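Local coordinates for protein type 3 secretion system regulator YopR (Yersinia pestis, PDB 1Z21) that probably regulates assembly of the type III secretion injectisome, perhaps by controlling secretion or polymerisation of the needle subunit, and is involved in pathogenesis, at residues V50-D55 with I100-M105; S61-F66 with E74-Q79. All coordinates share one frame; numbering follows the deposited sequence.

Interaction 1: V50-D55 with I100-M105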
# COMPACT_ATOMS: atom_id res chain seq x y z
N VAL A 50 -6.77 -2.39 16.43
CA VAL A 50 -7.07 -3.04 15.17
C VAL A 50 -7.82 -4.34 15.39
O VAL A 50 -7.73 -4.95 16.46
CB VAL A 50 -5.80 -3.31 14.33
CG1 VAL A 50 -5.08 -1.99 14.03
CG2 VAL A 50 -4.87 -4.32 15.01
N VAL A 51 -8.57 -4.74 14.38
CA VAL A 51 -9.39 -5.94 14.43
C VAL A 51 -8.98 -6.79 13.24
O VAL A 51 -9.58 -6.67 12.17
CB VAL A 51 -10.89 -5.61 14.32
CG1 VAL A 51 -11.73 -6.86 14.56
CG2 VAL A 51 -11.27 -4.50 15.27
N PRO A 52 -7.95 -7.62 13.39
CA PRO A 52 -7.36 -8.34 12.25
C PRO A 52 -8.34 -9.07 11.32
O PRO A 52 -8.23 -8.94 10.10
CB PRO A 52 -6.42 -9.34 12.92
CG PRO A 52 -6.03 -8.68 14.18
CD PRO A 52 -7.23 -7.91 14.64
N ALA A 53 -9.27 -9.82 11.87
CA ALA A 53 -10.16 -10.64 11.05
C ALA A 53 -11.07 -9.81 10.14
O ALA A 53 -11.53 -10.31 9.12
CB ALA A 53 -11.00 -11.59 11.93
N ILE A 54 -11.30 -8.56 10.52
CA ILE A 54 -12.13 -7.62 9.78
C ILE A 54 -11.29 -6.69 8.90
O ILE A 54 -11.58 -6.51 7.72
CB ILE A 54 -12.96 -6.80 10.78
CG1 ILE A 54 -13.88 -7.72 11.59
CG2 ILE A 54 -13.73 -5.69 10.09
CD1 ILE A 54 -14.95 -8.39 10.80
N ASP A 55 -10.25 -6.12 9.49
CA ASP A 55 -9.48 -5.05 8.87
C ASP A 55 -8.50 -5.54 7.81
O ASP A 55 -8.25 -4.84 6.84
CB ASP A 55 -8.70 -4.27 9.92
CG ASP A 55 -9.57 -3.44 10.84
OD1 ASP A 55 -10.72 -3.12 10.46
OD2 ASP A 55 -9.16 -3.05 11.95
N ILE A 100 -0.92 -2.18 8.70
CA ILE A 100 0.06 -2.40 7.65
C ILE A 100 1.12 -3.36 8.13
O ILE A 100 1.49 -4.30 7.44
CB ILE A 100 0.69 -1.07 7.21
CG1 ILE A 100 -0.33 -0.30 6.37
CG2 ILE A 100 1.98 -1.32 6.42
CD1 ILE A 100 0.13 1.09 5.97
N ASN A 101 1.59 -3.14 9.35
CA ASN A 101 2.61 -3.99 9.89
C ASN A 101 2.14 -5.44 10.09
O ASN A 101 2.91 -6.36 9.89
CB ASN A 101 3.21 -3.35 11.14
CG ASN A 101 4.06 -2.10 10.78
OD1 ASN A 101 4.98 -2.16 9.94
ND2 ASN A 101 3.74 -0.96 11.38
N LYS A 102 0.86 -5.65 10.43
CA LYS A 102 0.32 -7.00 10.54
C LYS A 102 0.26 -7.70 9.18
O LYS A 102 0.59 -8.87 9.07
CB LYS A 102 -1.06 -6.99 11.21
CG LYS A 102 -0.99 -6.62 12.67
CD LYS A 102 -2.19 -7.07 13.42
CE LYS A 102 -2.12 -6.62 14.87
NZ LYS A 102 -1.13 -7.40 15.63
N GLU A 103 -0.15 -6.98 8.13
CA GLU A 103 -0.11 -7.53 6.77
C GLU A 103 1.31 -7.82 6.31
O GLU A 103 1.54 -8.84 5.67
CB GLU A 103 -0.82 -6.61 5.77
CG GLU A 103 -0.85 -7.13 4.33
CD GLU A 103 -1.55 -8.48 4.15
OE1 GLU A 103 -2.38 -8.86 5.01
OE2 GLU A 103 -1.29 -9.15 3.13
N LEU A 104 2.26 -6.95 6.62
CA LEU A 104 3.64 -7.19 6.21
C LEU A 104 4.17 -8.47 6.87
O LEU A 104 4.90 -9.22 6.25
CB LEU A 104 4.54 -5.99 6.52
CG LEU A 104 4.35 -4.81 5.56
CD1 LEU A 104 5.05 -3.59 6.08
CD2 LEU A 104 4.87 -5.13 4.18
N MET A 105 3.74 -8.74 8.10
CA MET A 105 4.17 -9.95 8.80
C MET A 105 3.63 -11.18 8.09
O MET A 105 4.31 -12.18 7.99
CB MET A 105 3.73 -9.91 10.27
CG MET A 105 4.05 -11.15 11.10
SD MET A 105 5.80 -11.28 11.40
CE MET A 105 5.96 -10.28 12.86

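Interaction 2: S61-F66 with E74-Q79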
# COMPACT_ATOMS: atom_id res chain seq x y z
N SER A 61 -8.28 -5.90 0.14
CA SER A 61 -9.23 -5.53 -0.90
C SER A 61 -8.86 -4.22 -1.58
O SER A 61 -8.93 -4.10 -2.80
CB SER A 61 -10.64 -5.43 -0.32
OG SER A 61 -11.52 -5.03 -1.34
N VAL A 62 -8.44 -3.25 -0.77
CA VAL A 62 -7.92 -1.98 -1.27
C VAL A 62 -6.65 -2.19 -2.10
O VAL A 62 -6.53 -1.68 -3.21
CB VAL A 62 -7.65 -0.96 -0.14
CG1 VAL A 62 -7.05 0.33 -0.71
CG2 VAL A 62 -8.94 -0.64 0.63
N LEU A 63 -5.69 -2.96 -1.59
CA LEU A 63 -4.46 -3.21 -2.34
C LEU A 63 -4.77 -3.81 -3.71
O LEU A 63 -4.17 -3.40 -4.72
CB LEU A 63 -3.51 -4.12 -1.56
CG LEU A 63 -2.94 -3.58 -0.24
CD1 LEU A 63 -2.04 -4.62 0.40
CD2 LEU A 63 -2.17 -2.27 -0.43
N GLN A 64 -5.71 -4.76 -3.75
CA GLN A 64 -6.10 -5.46 -4.98
C GLN A 64 -6.74 -4.54 -6.02
O GLN A 64 -6.70 -4.85 -7.21
CB GLN A 64 -7.09 -6.60 -4.65
CG GLN A 64 -7.46 -7.49 -5.86
CD GLN A 64 -6.25 -8.12 -6.53
OE1 GLN A 64 -6.07 -8.01 -7.75
NE2 GLN A 64 -5.42 -8.78 -5.74
N GLN A 65 -7.32 -3.43 -5.58
CA GLN A 65 -7.88 -2.44 -6.51
C GLN A 65 -6.82 -1.87 -7.45
O GLN A 65 -7.14 -1.43 -8.56
CB GLN A 65 -8.53 -1.27 -5.75
CG GLN A 65 -9.89 -1.55 -5.09
CD GLN A 65 -10.33 -0.43 -4.13
OE1 GLN A 65 -9.93 0.73 -4.30
NE2 GLN A 65 -11.13 -0.77 -3.13
N PHE A 66 -5.58 -1.87 -6.99
CA PHE A 66 -4.47 -1.20 -7.68
C PHE A 66 -3.45 -2.17 -8.28
O PHE A 66 -2.97 -1.95 -9.38
CB PHE A 66 -3.77 -0.25 -6.72
CG PHE A 66 -4.63 0.90 -6.30
CD1 PHE A 66 -4.78 2.00 -7.13
CD2 PHE A 66 -5.33 0.86 -5.10
CE1 PHE A 66 -5.59 3.05 -6.77
CE2 PHE A 66 -6.15 1.93 -4.73
CZ PHE A 66 -6.28 3.02 -5.58
N GLU A 74 4.10 -5.41 -0.93
CA GLU A 74 5.09 -5.12 0.09
C GLU A 74 5.70 -3.74 -0.10
O GLU A 74 5.79 -2.97 0.83
CB GLU A 74 6.18 -6.18 0.09
CG GLU A 74 5.70 -7.54 0.58
CD GLU A 74 6.66 -8.67 0.26
OE1 GLU A 74 7.63 -8.46 -0.50
OE2 GLU A 74 6.42 -9.78 0.76
N ALA A 75 6.07 -3.41 -1.34
CA ALA A 75 6.62 -2.09 -1.64
C ALA A 75 5.62 -0.98 -1.40
O ALA A 75 5.95 0.05 -0.81
CB ALA A 75 7.11 -2.05 -3.08
N ILE A 76 4.40 -1.18 -1.87
CA ILE A 76 3.33 -0.21 -1.68
C ILE A 76 3.07 0.03 -0.19
O ILE A 76 3.01 1.16 0.25
CB ILE A 76 2.05 -0.63 -2.43
CG1 ILE A 76 2.25 -0.52 -3.95
CG2 ILE A 76 0.84 0.18 -1.96
CD1 ILE A 76 2.32 0.90 -4.51
N LEU A 77 2.93 -1.04 0.58
CA LEU A 77 2.63 -0.94 2.01
C LEU A 77 3.69 -0.14 2.76
O LEU A 77 3.36 0.76 3.53
CB LEU A 77 2.46 -2.35 2.65
CG LEU A 77 1.13 -3.05 2.35
CD1 LEU A 77 1.19 -4.51 2.79
CD2 LEU A 77 -0.01 -2.32 3.01
N LEU A 78 4.95 -0.45 2.49
CA LEU A 78 6.08 0.25 3.10
C LEU A 78 6.07 1.73 2.69
O LEU A 78 6.25 2.60 3.53
CB LEU A 78 7.40 -0.43 2.73
CG LEU A 78 7.57 -1.78 3.44
CD1 LEU A 78 8.69 -2.61 2.86
CD2 LEU A 78 7.80 -1.58 4.91
N GLN A 79 5.79 2.01 1.43
CA GLN A 79 5.77 3.41 0.98
C GLN A 79 4.58 4.18 1.55
O GLN A 79 4.72 5.33 1.93
CB GLN A 79 5.82 3.49 -0.54
CG GLN A 79 5.96 4.94 -1.07
CD GLN A 79 7.26 5.61 -0.64
OE1 GLN A 79 8.30 4.94 -0.50
NE2 GLN A 79 7.22 6.93 -0.46

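Interaction 1: V50-D55 with I100-M105
Lys-102, on helix 94-107, reaches across to Val-50 and Pro-52 with the hydrocarbon part of its side chain. CB and CG stop short of the 50-55 segment: even CG is 5.1 Å from Val-50 CG2. Contact begins at CD, which is 4.2 Å from Val-50 CG2 and, at the same separation, meets Pro-52 CG. CE goes closest, 3.6 Å from Val-50 CG2, as the two side chains pass at a slant. At chi4 (-73°) the chain bends, carrying NZ back to 4.9 Å from Val-50 CG2; its NZ makes a long, weak ion pair with Glu-98. No hydrogen bond crosses the contact, so the lysine serves here through its methylenes. Bonds within 50-55 accompany the start of the helix: Val-51 N donates to Asp-55 OD2 at 3.0 Å and 163°, arriving from above the carboxylate plane, and Tyr-95 OH bonds the same oxygen. Val-51 O accepts from both Ile-54 N and Asp-55 N. Val-51 is thus the N-cap residue and Pro-52 the first residue of helix 52-66, a place well suited to proline: a helix N-terminus at the surface of an all-helical domain.

Interaction 2: S61-F66 with E74-Q79
Leu-63 meets Leu-77 and Ile-76 where two consecutive helices, 52-66 and 71-82, pack in the middle of the five-helix core domain of YopR, a fold resembling one domain of the secretion regulator YopN. Leu-63 has the most surface buried by the contact, 61 Å², and is the single side chain that its helix segment contributes. Leu-63 CA and Ile-76 CA, 8.4 Å apart, are the nearest CA atoms of the two segments. The CB of Leu-63 points at the opposite helix, chi1 (-65°) sets CG anti to the carbonyl carbon, and the two methyls then share the work. Leu-77 leaves its helix across this direction, yet its fork turns in to meet Leu-63, the two leucines lying roughly perpendicular. Ile-76 takes part with its CG2 branch, which is anti to the backbone N; it and Leu-63 run alongside each other, pointing contrary ways. All three side chains are buried and no hydrogen bond joins the segments, so the evidence is for purely apolar packing. Helix 6-19 adds Arg-10 and Trp-14 against Ile-76, helix 94-107 adds Glu-103 and Leu-107 against Leu-77, and Trp-73, from helix 71-82 itself, touches Leu-63. Leu-63 CD2 spans both partners, at 4.1 Å from Leu-77 CD2 and 4.2 Å from Ile-76 CG2, while Leu-63 CD1 sits over the other leucine's fork, 4.0 Å from each of Leu-77 CG, CD1 and CD2.

How the interactions relate
Helix 52-66 serves both contacts: interaction 1 uses its N-terminal turn and the residues before it, interaction 2 a later part. Their centres lie about 13 Å apart, and their depth differs: interaction 2 is about 3 Å from the centre of the chain, interaction 1 about 13 Å. Buried leucine and isoleucine methyls make up the core contact, whereas the surface contact lays lysine methylenes against valine and proline. The two also meet directly through helices 71-82 and 94-107: Leu-104 CD1 lies 3.6 Å from Leu-78 CD2, and Glu-103 CG 3.7 Å from Leu-77 CD1. Glu-103 additionally forms a salt bridge to Arg-60, tying helix 94-107 to helix 52-66.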